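Local coordinates for protein thermophilic dibenzothiophene desulfurization enzyme C (Paenibacillus sp. A11-2, PDB 5XDC) that probably catalyses the FMNH2-dependent oxygenation of dibenzothiophene, first to the 5-oxide and then to the 5,5-dioxide, at residues E268-Y273 and E361-R366; G300-Q305 and T356-E361; R264-E269 and D376-D381; A284-E287 and E291-Y294. All coordinates share one frame; numbering follows the deposited sequence. Where two conformers were deposited one is given.

Contact 1: E268-Y273 and E361-R366; sequences EEAAHY and EAMGAR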
loop_
_atom_site.group_PDB
_atom_site.type_symbol
_atom_site.label_atom_id
_atom_site.label_comp_id
_atom_site.label_asym_id
_atom_site.label_seq_id
_atom_site.Cartn_x
_atom_site.Cartn_y
_atom_site.Cartn_z
ATOM N N GLU B 268 -1.659 -12.015 17.895
ATOM C CA GLU B 268 -2.130 -13.136 18.707
ATOM C C GLU B 268 -3.448 -12.807 19.396
ATOM O O GLU B 268 -4.354 -13.646 19.440
ATOM C CB GLU B 268 -1.080 -13.525 19.746
ATOM C CG GLU B 268 0.172 -14.155 19.181
ATOM C CD GLU B 268 -0.041 -15.583 18.701
ATOM O OE1 GLU B 268 -1.204 -16.050 18.654
ATOM O OE2 GLU B 268 0.967 -16.239 18.372
ATOM N N GLU B 269 -3.581 -11.593 19.933
ATOM C CA GLU B 269 -4.831 -11.225 20.594
ATOM C C GLU B 269 -5.984 -11.205 19.602
ATOM O O GLU B 269 -7.097 -11.639 19.918
ATOM C CB GLU B 269 -4.688 -9.862 21.281
ATOM C CG GLU B 269 -5.954 -9.295 21.910
ATOM C CD GLU B 269 -6.305 -9.939 23.242
ATOM O OE1 GLU B 269 -7.314 -9.511 23.847
ATOM O OE2 GLU B 269 -5.590 -10.873 23.677
ATOM N N ALA B 270 -5.744 -10.679 18.402
ATOM C CA ALA B 270 -6.768 -10.698 17.371
ATOM C C ALA B 270 -7.155 -12.134 17.034
ATOM O O ALA B 270 -8.343 -12.468 16.971
ATOM C CB ALA B 270 -6.272 -9.956 16.135
ATOM N N ALA B 271 -6.157 -13.000 16.825
ATOM C CA ALA B 271 -6.445 -14.386 16.470
ATOM C C ALA B 271 -7.316 -15.045 17.531
ATOM O O ALA B 271 -8.289 -15.748 17.216
ATOM C CB ALA B 271 -5.138 -15.160 16.293
ATOM N N HIS B 272 -6.985 -14.811 18.800
ATOM C CA HIS B 272 -7.787 -15.341 19.899
ATOM C C HIS B 272 -9.231 -14.866 19.817
ATOM O O HIS B 272 -10.164 -15.664 19.982
ATOM C CB HIS B 272 -7.161 -14.933 21.230
ATOM C CG HIS B 272 -7.935 -15.401 22.424
ATOM N ND1 HIS B 272 -8.897 -14.627 23.035
ATOM C CD2 HIS B 272 -7.898 -16.567 23.109
ATOM C CE1 HIS B 272 -9.418 -15.294 24.050
ATOM N NE2 HIS B 272 -8.827 -16.474 24.118
ATOM N N TYR B 273 -9.438 -13.577 19.543
ATOM C CA TYR B 273 -10.786 -13.044 19.393
ATOM C C TYR B 273 -11.503 -13.690 18.217
ATOM O O TYR B 273 -12.672 -14.072 18.320
ATOM C CB TYR B 273 -10.743 -11.529 19.210
ATOM C CG TYR B 273 -12.117 -10.927 19.095
ATOM C CD1 TYR B 273 -12.773 -10.861 17.873
ATOM C CD2 TYR B 273 -12.766 -10.419 20.220
ATOM C CE1 TYR B 273 -14.030 -10.318 17.765
ATOM C CE2 TYR B 273 -14.029 -9.879 20.125
ATOM C CZ TYR B 273 -14.659 -9.831 18.903
ATOM O OH TYR B 273 -15.913 -9.280 18.832
ATOM N N GLU B 361 -10.571 -5.328 10.720
ATOM C CA GLU B 361 -11.303 -5.783 9.546
ATOM C C GLU B 361 -11.480 -7.295 9.562
ATOM O O GLU B 361 -12.488 -7.811 9.068
ATOM C CB GLU B 361 -10.564 -5.327 8.287
ATOM C CG GLU B 361 -11.326 -5.500 6.996
ATOM C CD GLU B 361 -10.612 -4.867 5.808
ATOM O OE1 GLU B 361 -10.338 -5.594 4.836
ATOM O OE2 GLU B 361 -10.350 -3.640 5.824
ATOM N N ALA B 362 -10.528 -8.016 10.154
ATOM C CA ALA B 362 -10.635 -9.458 10.274
ATOM C C ALA B 362 -11.542 -9.875 11.423
ATOM O O ALA B 362 -12.173 -10.932 11.353
ATOM C CB ALA B 362 -9.249 -10.076 10.474
ATOM N N MET B 363 -11.626 -9.062 12.476
ATOM C CA MET B 363 -12.365 -9.424 13.678
ATOM C C MET B 363 -13.846 -9.079 13.588
ATOM O O MET B 363 -14.673 -9.812 14.142
ATOM C CB MET B 363 -11.753 -8.728 14.899
ATOM C CG MET B 363 -10.387 -9.264 15.282
ATOM S SD MET B 363 -9.761 -8.589 16.832
ATOM C CE MET B 363 -9.351 -6.951 16.282
ATOM N N GLY B 364 -14.190 -7.980 12.923
ATOM C CA GLY B 364 -15.572 -7.585 12.707
ATOM C C GLY B 364 -16.045 -6.528 13.693
ATOM O O GLY B 364 -15.340 -6.115 14.622
ATOM N N ALA B 365 -17.306 -6.131 13.498
ATOM C CA ALA B 365 -17.837 -4.934 14.139
ATOM C C ALA B 365 -17.833 -5.039 15.659
ATOM O O ALA B 365 -17.607 -4.038 16.352
ATOM C CB ALA B 365 -19.252 -4.659 13.638
ATOM N N ARG B 366 -18.109 -6.226 16.203
ATOM C CA ARG B 366 -18.239 -6.327 17.648
ATOM C C ARG B 366 -16.922 -6.078 18.358
ATOM O O ARG B 366 -16.934 -5.686 19.524
ATOM C CB ARG B 366 -18.803 -7.687 18.035
ATOM C CG ARG B 366 -20.264 -7.876 17.624
ATOM C CD ARG B 366 -20.600 -9.360 17.542
ATOM N NE ARG B 366 -20.529 -10.003 18.854
ATOM C CZ ARG B 366 -20.185 -11.274 19.062
ATOM N NH1 ARG B 366 -19.861 -12.066 18.048
ATOM N NH2 ARG B 366 -20.155 -11.753 20.300
HETATM O O HOH W 1 -16.691 -9.166 15.682
#

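Contact 2: G300-Q305 and T356-E361; sequences GEFAAQ and TSRLYE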
loop_
_atom_site.group_PDB
_atom_site.type_symbol
_atom_site.label_atom_id
_atom_site.label_comp_id
_atom_site.label_asym_id
_atom_site.label_seq_id
_atom_site.Cartn_x
_atom_site.Cartn_y
_atom_site.Cartn_z
ATOM N N GLY B 300 -2.711 -13.864 7.180
ATOM C CA GLY B 300 -1.550 -14.362 6.461
ATOM C C GLY B 300 -0.598 -13.252 6.064
ATOM O O GLY B 300 0.619 -13.380 6.226
ATOM N N GLU B 301 -1.136 -12.151 5.538
ATOM C CA GLU B 301 -0.284 -11.039 5.123
ATOM C C GLU B 301 0.540 -10.525 6.293
ATOM O O GLU B 301 1.760 -10.346 6.183
ATOM C CB GLU B 301 -1.131 -9.909 4.540
ATOM N N PHE B 302 -0.113 -10.278 7.426
ATOM C CA PHE B 302 0.586 -9.688 8.556
ATOM C C PHE B 302 1.478 -10.696 9.273
ATOM O O PHE B 302 2.591 -10.341 9.682
ATOM C CB PHE B 302 -0.413 -9.057 9.516
ATOM C CG PHE B 302 -1.034 -7.808 8.979
ATOM C CD1 PHE B 302 -0.242 -6.789 8.512
ATOM C CD2 PHE B 302 -2.413 -7.660 8.925
ATOM C CE1 PHE B 302 -0.796 -5.636 8.014
ATOM C CE2 PHE B 302 -2.967 -6.502 8.428
ATOM C CZ PHE B 302 -2.163 -5.501 7.961
ATOM N N ALA B 303 1.041 -11.949 9.420
ATOM C CA ALA B 303 1.909 -12.957 10.028
ATOM C C ALA B 303 3.171 -13.176 9.196
ATOM O O ALA B 303 4.265 -13.338 9.746
ATOM C CB ALA B 303 1.143 -14.263 10.209
ATOM N N ALA B 304 3.040 -13.181 7.868
ATOM C CA ALA B 304 4.212 -13.362 7.012
ATOM C C ALA B 304 5.200 -12.217 7.184
ATOM O O ALA B 304 6.407 -12.436 7.352
ATOM C CB ALA B 304 3.776 -13.462 5.553
ATOM N N GLN B 305 4.710 -10.977 7.088
ATOM C CA GLN B 305 5.585 -9.833 7.298
ATOM C C GLN B 305 6.230 -9.877 8.678
ATOM O O GLN B 305 7.416 -9.563 8.818
ATOM C CB GLN B 305 4.812 -8.534 7.110
ATOM C CG GLN B 305 4.357 -8.309 5.697
ATOM C CD GLN B 305 3.556 -7.031 5.567
ATOM O OE1 GLN B 305 2.382 -7.062 5.230
ATOM N NE2 GLN B 305 4.190 -5.901 5.857
ATOM N N THR B 356 -2.096 -3.051 13.605
ATOM C CA THR B 356 -2.911 -2.787 14.781
ATOM C C THR B 356 -4.224 -2.115 14.420
ATOM O O THR B 356 -5.181 -2.197 15.200
ATOM C CB THR B 356 -2.141 -1.940 15.802
ATOM O OG1 THR B 356 -1.667 -0.733 15.199
ATOM C CG2 THR B 356 -0.969 -2.730 16.366
ATOM N N SER B 357 -4.290 -1.484 13.250
ATOM C CA SER B 357 -5.512 -0.871 12.752
ATOM C C SER B 357 -6.309 -1.839 11.886
ATOM O O SER B 357 -7.516 -2.006 12.082
ATOM C CB SER B 357 -5.175 0.390 11.950
ATOM O OG SER B 357 -6.336 0.923 11.359
ATOM N N ARG B 358 -5.646 -2.509 10.944
ATOM C CA ARG B 358 -6.367 -3.300 9.955
ATOM C C ARG B 358 -6.886 -4.622 10.499
ATOM O O ARG B 358 -7.807 -5.192 9.909
ATOM C CB ARG B 358 -5.468 -3.560 8.745
ATOM C CG ARG B 358 -5.249 -2.312 7.897
ATOM C CD ARG B 358 -4.227 -2.574 6.806
ATOM N NE ARG B 358 -3.777 -1.337 6.177
ATOM C CZ ARG B 358 -2.751 -1.253 5.338
ATOM N NH1 ARG B 358 -2.057 -2.341 5.019
ATOM N NH2 ARG B 358 -2.422 -0.077 4.813
ATOM N N LEU B 359 -6.331 -5.129 11.602
ATOM C CA LEU B 359 -6.830 -6.390 12.142
ATOM C C LEU B 359 -8.294 -6.292 12.557
ATOM O O LEU B 359 -8.975 -7.319 12.611
ATOM C CB LEU B 359 -5.969 -6.854 13.320
ATOM C CG LEU B 359 -4.671 -7.567 12.925
ATOM C CD1 LEU B 359 -3.774 -7.778 14.133
ATOM C CD2 LEU B 359 -4.981 -8.886 12.261
ATOM N N TYR B 360 -8.806 -5.089 12.830
ATOM C CA TYR B 360 -10.238 -4.963 13.109
ATOM C C TYR B 360 -11.062 -5.507 11.947
ATOM O O TYR B 360 -12.140 -6.079 12.152
ATOM C CB TYR B 360 -10.621 -3.505 13.375
ATOM C CG TYR B 360 -10.390 -3.044 14.802
ATOM C CD1 TYR B 360 -11.357 -3.256 15.778
ATOM C CD2 TYR B 360 -9.226 -2.386 15.170
ATOM C CE1 TYR B 360 -11.163 -2.838 17.084
ATOM C CE2 TYR B 360 -9.031 -1.963 16.485
ATOM C CZ TYR B 360 -9.997 -2.196 17.426
ATOM O OH TYR B 360 -9.809 -1.795 18.730
ATOM N N GLU B 361 -10.571 -5.328 10.720
ATOM C CA GLU B 361 -11.303 -5.783 9.546
ATOM C C GLU B 361 -11.480 -7.295 9.562
ATOM O O GLU B 361 -12.488 -7.811 9.068
ATOM C CB GLU B 361 -10.564 -5.327 8.287
ATOM C CG GLU B 361 -11.326 -5.500 6.996
ATOM C CD GLU B 361 -10.612 -4.867 5.808
ATOM O OE1 GLU B 361 -10.338 -5.594 4.836
ATOM O OE2 GLU B 361 -10.350 -3.640 5.824
#

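Contact 3: R264-E269 and D376-D381; sequences RGALEE and DRFWRD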
loop_
_atom_site.group_PDB
_atom_site.type_symbol
_atom_site.label_atom_id
_atom_site.label_comp_id
_atom_site.label_asym_id
_atom_site.label_seq_id
_atom_site.Cartn_x
_atom_site.Cartn_y
_atom_site.Cartn_z
ATOM N N ARG B 264 3.346 -8.552 17.403
ATOM C CA ARG B 264 3.076 -9.953 17.707
ATOM C C ARG B 264 1.949 -10.081 18.725
ATOM O O ARG B 264 1.044 -10.903 18.559
ATOM C CB ARG B 264 4.343 -10.651 18.204
ATOM C CG ARG B 264 4.095 -12.099 18.629
ATOM C CD ARG B 264 5.384 -12.928 18.682
ATOM N NE ARG B 264 5.887 -13.267 17.343
ATOM C CZ ARG B 264 5.453 -14.283 16.599
ATOM N NH1 ARG B 264 4.485 -15.080 17.041
ATOM N NH2 ARG B 264 5.988 -14.500 15.394
ATOM N N GLY B 265 1.961 -9.248 19.766
ATOM C CA GLY B 265 0.888 -9.306 20.746
ATOM C C GLY B 265 -0.466 -8.988 20.143
ATOM O O GLY B 265 -1.468 -9.640 20.454
ATOM N N ALA B 266 -0.514 -7.974 19.280
ATOM C CA ALA B 266 -1.755 -7.606 18.611
ATOM C C ALA B 266 -2.264 -8.747 17.736
ATOM O O ALA B 266 -3.458 -9.065 17.732
ATOM C CB ALA B 266 -1.527 -6.351 17.774
ATOM N N LEU B 267 -1.377 -9.352 16.958
ATOM C CA LEU B 267 -1.809 -10.408 16.050
ATOM C C LEU B 267 -2.349 -11.609 16.824
ATOM O O LEU B 267 -3.383 -12.176 16.456
ATOM C CB LEU B 267 -0.649 -10.808 15.139
ATOM C CG LEU B 267 -0.932 -11.472 13.793
ATOM C CD1 LEU B 267 -1.889 -10.689 12.944
ATOM C CD2 LEU B 267 0.399 -11.668 13.050
ATOM N N GLU B 268 -1.659 -12.015 17.895
ATOM C CA GLU B 268 -2.130 -13.136 18.707
ATOM C C GLU B 268 -3.448 -12.807 19.396
ATOM O O GLU B 268 -4.354 -13.646 19.440
ATOM C CB GLU B 268 -1.080 -13.525 19.746
ATOM C CG GLU B 268 0.172 -14.155 19.181
ATOM C CD GLU B 268 -0.041 -15.583 18.701
ATOM O OE1 GLU B 268 -1.204 -16.050 18.654
ATOM O OE2 GLU B 268 0.967 -16.239 18.372
ATOM N N GLU B 269 -3.581 -11.593 19.933
ATOM C CA GLU B 269 -4.831 -11.225 20.594
ATOM C C GLU B 269 -5.984 -11.205 19.602
ATOM O O GLU B 269 -7.097 -11.639 19.918
ATOM C CB GLU B 269 -4.688 -9.862 21.281
ATOM C CG GLU B 269 -5.954 -9.295 21.910
ATOM C CD GLU B 269 -6.305 -9.939 23.242
ATOM O OE1 GLU B 269 -7.314 -9.511 23.847
ATOM O OE2 GLU B 269 -5.590 -10.873 23.677
ATOM N N ASP B 376 -7.698 -1.621 20.931
ATOM C CA ASP B 376 -7.099 -0.390 20.448
ATOM C C ASP B 376 -5.849 -0.002 21.221
ATOM O O ASP B 376 -5.118 0.864 20.753
ATOM C CB ASP B 376 -8.116 0.739 20.525
ATOM C CG ASP B 376 -8.568 1.014 21.922
ATOM O OD1 ASP B 376 -9.182 0.122 22.540
ATOM O OD2 ASP B 376 -8.331 2.142 22.407
ATOM N N ARG B 377 -5.606 -0.607 22.385
ATOM C CA ARG B 377 -4.371 -0.353 23.125
ATOM C C ARG B 377 -3.137 -0.592 22.267
ATOM O O ARG B 377 -2.155 0.154 22.356
ATOM C CB ARG B 377 -4.330 -1.240 24.368
ATOM C CG ARG B 377 -3.077 -1.114 25.181
ATOM C CD ARG B 377 -3.200 -1.946 26.467
ATOM N NE ARG B 377 -3.531 -3.347 26.192
ATOM C CZ ARG B 377 -2.646 -4.299 25.938
ATOM N NH1 ARG B 377 -1.345 -4.030 25.947
ATOM N NH2 ARG B 377 -3.062 -5.530 25.678
ATOM N N PHE B 378 -3.154 -1.634 21.432
ATOM C CA PHE B 378 -1.980 -1.930 20.615
ATOM C C PHE B 378 -1.693 -0.800 19.628
ATOM O O PHE B 378 -0.557 -0.314 19.534
ATOM C CB PHE B 378 -2.179 -3.257 19.881
ATOM C CG PHE B 378 -2.288 -4.453 20.798
ATOM C CD1 PHE B 378 -1.147 -5.031 21.346
ATOM C CD2 PHE B 378 -3.523 -5.020 21.083
ATOM C CE1 PHE B 378 -1.242 -6.137 22.178
ATOM C CE2 PHE B 378 -3.629 -6.127 21.907
ATOM C CZ PHE B 378 -2.483 -6.679 22.467
ATOM N N TRP B 379 -2.717 -0.341 18.906
ATOM C CA TRP B 379 -2.533 0.796 18.012
ATOM C C TRP B 379 -2.132 2.037 18.793
ATOM O O TRP B 379 -1.231 2.768 18.377
ATOM C CB TRP B 379 -3.802 1.054 17.204
ATOM C CG TRP B 379 -3.723 2.303 16.353
ATOM C CD1 TRP B 379 -3.185 2.413 15.110
ATOM C CD2 TRP B 379 -4.194 3.607 16.699
ATOM N NE1 TRP B 379 -3.278 3.713 14.657
ATOM C CE2 TRP B 379 -3.897 4.463 15.617
ATOM C CE3 TRP B 379 -4.843 4.135 17.816
ATOM C CZ2 TRP B 379 -4.230 5.807 15.616
ATOM C CZ3 TRP B 379 -5.163 5.480 17.814
ATOM C CH2 TRP B 379 -4.864 6.295 16.721
ATOM N N ARG B 380 -2.774 2.290 19.933
ATOM C CA ARG B 380 -2.432 3.493 20.691
ATOM C C ARG B 380 -0.966 3.472 21.133
ATOM O O ARG B 380 -0.256 4.478 21.013
ATOM C CB ARG B 380 -3.352 3.639 21.901
ATOM C CG ARG B 380 -4.765 4.077 21.544
ATOM C CD ARG B 380 -5.551 4.459 22.777
ATOM N NE ARG B 380 -6.021 3.308 23.533
ATOM C CZ ARG B 380 -5.502 2.876 24.684
ATOM N NH1 ARG B 380 -4.458 3.474 25.231
ATOM N NH2 ARG B 380 -6.019 1.820 25.282
ATOM N N ASP B 381 -0.499 2.335 21.630
ATOM C CA ASP B 381 0.882 2.224 22.091
ATOM C C ASP B 381 1.854 2.403 20.939
ATOM O O ASP B 381 2.798 3.198 21.016
ATOM C CB ASP B 381 1.088 0.874 22.760
ATOM C CG ASP B 381 0.390 0.769 24.102
ATOM O OD1 ASP B 381 0.109 1.819 24.727
ATOM O OD2 ASP B 381 0.128 -0.374 24.536
#

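Contact 4: A284-E287 and E291-Y294; sequences AGVE and EDPY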
loop_
_atom_site.group_PDB
_atom_site.type_symbol
_atom_site.label_atom_id
_atom_site.label_comp_id
_atom_site.label_asym_id
_atom_site.label_seq_id
_atom_site.Cartn_x
_atom_site.Cartn_y
_atom_site.Cartn_z
ATOM N N ALA B 284 -21.875 -13.917 2.993
ATOM C CA ALA B 284 -20.543 -14.394 2.642
ATOM C C ALA B 284 -20.500 -15.880 2.309
ATOM O O ALA B 284 -19.489 -16.344 1.769
ATOM C CB ALA B 284 -19.572 -14.096 3.785
ATOM N N GLY B 285 -21.554 -16.634 2.608
ATOM C CA GLY B 285 -21.532 -18.058 2.333
ATOM C C GLY B 285 -20.481 -18.810 3.117
ATOM O O GLY B 285 -19.998 -19.850 2.659
ATOM N N VAL B 286 -20.105 -18.305 4.288
ATOM C CA VAL B 286 -19.158 -18.975 5.169
ATOM C C VAL B 286 -19.929 -19.497 6.365
ATOM O O VAL B 286 -20.866 -18.847 6.844
ATOM C CB VAL B 286 -18.022 -18.048 5.647
ATOM C CG1 VAL B 286 -16.688 -18.789 5.633
ATOM C CG2 VAL B 286 -17.964 -16.772 4.824
ATOM N N GLU B 287 -19.533 -20.672 6.850
ATOM C CA GLU B 287 -20.063 -21.147 8.118
ATOM C C GLU B 287 -19.278 -20.585 9.296
ATOM O O GLU B 287 -19.847 -20.401 10.378
ATOM C CB GLU B 287 -20.059 -22.677 8.153
ATOM N N GLU B 291 -12.735 -19.523 8.527
ATOM C CA GLU B 291 -12.563 -20.080 7.189
ATOM C C GLU B 291 -12.809 -19.050 6.094
ATOM O O GLU B 291 -12.743 -19.394 4.906
ATOM C CB GLU B 291 -13.519 -21.266 6.986
ATOM C CG GLU B 291 -13.358 -22.395 8.013
ATOM C CD GLU B 291 -11.938 -22.931 8.083
ATOM O OE1 GLU B 291 -11.395 -23.034 9.210
ATOM O OE2 GLU B 291 -11.366 -23.243 7.013
ATOM N N ASP B 292 -13.118 -17.819 6.456
ATOM C CA ASP B 292 -13.385 -16.789 5.474
ATOM C C ASP B 292 -12.096 -16.474 4.716
ATOM O O ASP B 292 -11.050 -16.280 5.344
ATOM C CB ASP B 292 -13.937 -15.545 6.183
ATOM C CG ASP B 292 -14.297 -14.446 5.232
ATOM O OD1 ASP B 292 -13.378 -13.726 4.776
ATOM O OD2 ASP B 292 -15.503 -14.297 4.937
ATOM N N PRO B 293 -12.116 -16.439 3.382
ATOM C CA PRO B 293 -10.854 -16.246 2.653
ATOM C C PRO B 293 -10.219 -14.901 2.914
ATOM O O PRO B 293 -8.988 -14.788 2.861
ATOM C CB PRO B 293 -11.268 -16.396 1.181
ATOM C CG PRO B 293 -12.723 -16.108 1.162
ATOM C CD PRO B 293 -13.252 -16.614 2.463
ATOM N N TYR B 294 -11.024 -13.878 3.203
ATOM C CA TYR B 294 -10.499 -12.533 3.386
ATOM C C TYR B 294 -9.981 -12.340 4.810
ATOM O O TYR B 294 -8.966 -11.661 5.003
ATOM C CB TYR B 294 -11.590 -11.528 3.000
ATOM C CG TYR B 294 -12.129 -11.793 1.591
ATOM C CD1 TYR B 294 -11.265 -11.878 0.506
ATOM C CD2 TYR B 294 -13.479 -12.017 1.367
ATOM C CE1 TYR B 294 -11.727 -12.146 -0.776
ATOM C CE2 TYR B 294 -13.961 -12.288 0.087
ATOM C CZ TYR B 294 -13.078 -12.344 -0.982
ATOM O OH TYR B 294 -13.537 -12.608 -2.254
#

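Contact 1: E268-Y273 and E361-R366
Helix 247-276 runs past the end of helix 331-363 so that Ala-270 and Met-363 are the nearest backbone neighbours, with their CA atoms 6.8 Å apart. The side chains form a Met-aromatic contact within the helical C-terminal domain of the acyl-CoA dehydrogenase type. Met-363 SD lies oblique to the ring of Tyr-273, 4.6 Å from its centroid and 42° off the ring normal. The same sulfur sits against the other helix, 3.8 Å from Ala-270 CB. Nearer its root, Met-363 CB packs on ring carbon CD1 of Tyr-273, 3.8 Å away, while Met-363 O lies at the ring edge, near CE1. CG of Tyr-273 stands opposite the backbone N (chi1 -178°), which carries the ring across Met-363 at a slant and its hydroxyl on to Arg-366, whose CB is 3.4 Å from Tyr-273 OH. Phe-373 and His-277 stack with the same ring.

Gly-364 breaks the helix with a positive phi, at which a side chain would collide with the preceding carbonyl O; the chain then turns into helix 365-369. Ala-365 and Arg-366, at the start of that helix, bind FMN in another structure of this protein, which places the contact beside the FMN site. No direct hydrogen bond crosses between the segments; one water does the bridging. It lies in the plane of the Tyr-273 ring, donates to Met-363 O at 2.6 Å, pairs with Tyr-273 OH at 3.2 Å and accepts a weak bond from Arg-366 N.

Contact 2: G300-Q305 and T356-E361
Phe-302 on helix 293-324 faces Leu-359 on helix 331-363 across a CA-CA distance of 8.9 Å, wide enough for side chains alone to fill the space between the backbones. Helix 331-363 is kinked here: Tyr-360 N and Glu-361 N miss the bond to the turn before and reach instead for Ser-357 O, weakly, and for Arg-358 O. The ring of Phe-302 meets Arg-358 edge-on, with CZ 3.8 Å from Arg-358 CD, which lies in the ring plane. Arg-358 CB touches the same corner of the ring, 3.9 Å from Phe-302 CE2. This is helix-to-helix packing in the C-terminal bundle, far from the flavin and indole sites, and Leu-351 and Leu-355 of helix 331-363 add to the surroundings of the phenylalanine. The aliphatic part of Arg-358 does the touching: extended from CG to NE, with chi3 at -167°, it crosses the ring at about a right angle and takes the guanidinium onward to a salt bridge with Glu-354. The guanidinium plane is turned 39° from the ring. In one of its two conformers, Leu-359 makes a looser approach, its CD2 4.4 Å from Phe-302 CD2.

Contact 3: R264-E269 and D376-D381
Ala-266 and Phe-378 join two nearly antiparallel helices of the C-terminal domain, 247-276 and 376-385, whose local N-to-C directions are 164° apart and whose axes come within 9.7 Å. The ring of Phe-378 is laid flat against the other backbone: Ala-266 CA stands 3.7 Å from the ring centroid and 6° off its normal, a CH-pi contact over the centre of the face. Ala-266 CB meets the root of the ring, 3.7 Å from Phe-378 CG. Farther out, CE1 of Phe-378 lies 3.6 Å from Gly-265 C, and a CB at this glycine would be pushed to within 3.3 Å of the same ring carbon. Glu-269 adds its CB and CG beside Phe-378 CE2, using its methylenes and not its carboxylate. The other face of the ring is met by Arg-377 CZ, offset toward the rim, so the phenyl group is held between backbone and guanidinium. Without the ring of Phe-378, as with an alanine here, a gap is likely to open over Ala-266, leaving Gly-265 and the Glu-269 methylenes without their partner. Away from this interface, Arg-380 NE makes a nearly straight salt bridge to Asp-376 OD2, 2.8 Å long, one turn back on its own helix, and its NH2 pairs with Glu-36. No hydrogen bond spans the two segments, which suggests that their approach rests mainly on shape and dispersion.

Contact 4: A284-E287 and E291-Y294
Val-286 and Asp-292 cross at about a right angle, the two methyls of the valine dividing the work. CG2 meets the carboxylate, 3.5 Å from Asp-292 OD2, while CG1 lies along the backbone leading into it, 3.8 Å from Asp-292 N and 3.9 Å from Glu-291 C. Ala-284 CB approaches the same carboxylate oxygen more loosely. Of the two carboxylate oxygens, OD2 therefore has an apolar flank, and its polar partner is the hydroxyl of Tyr-393 of the second subunit. OD1 is turned the other way. The side chain swings out away from its own amide N (chi1 -178°), which brings OD1 to the start of the helix, where it accepts from Tyr-294 N at 2.8 Å; the bond is bent, with an angle of 134° at the hydrogen, and arrives on the anti side, 34° out of the carboxylate plane. Val-295 N donates to OD1 as well. Pro-293 CG sits over the centre of the Tyr-294 ring, whose hydroxyl bonds to Pro-293 O of a fourth subunit. Glu-291 offers CB to the valine, but its carboxylate leads away to Arg-406 of a third subunit. Were Asp-292 cut back to an alanine, Tyr-294 N and Val-295 N would probably lose their acceptor, and the hydroxyl of Tyr-393 of the second subunit its mate. The arrangement is that of an aspartate N-cap followed by proline in the first turn, here starting helix 293-324 at the subunit interfaces with the preceding loop folded back on the cap.

How the contacts relate
All four contacts lie in the C-terminal helical domain. Helix 247-276 supplies one side of contacts 3 and 1, which share Glu-268 and Glu-269 and have centres about 11 Å apart. Contact 2 lies about 10 Å from contact 1 between centres and joins the following long helices, 293-324 and 331-363; Leu-359 packs on both Ala-270 and Leu-267, tying the three into one continuous core. Contact 4, about 24 Å from contact 3 between centres, touches none of the others and marks where helix 293-324 begins. Along the chain, contacts 4 and 2 follow in series inside the loops closed by contacts 1 and 3. Each also borders the second subunit, which places this part of the helical domain at the subunit interface of the tetramer.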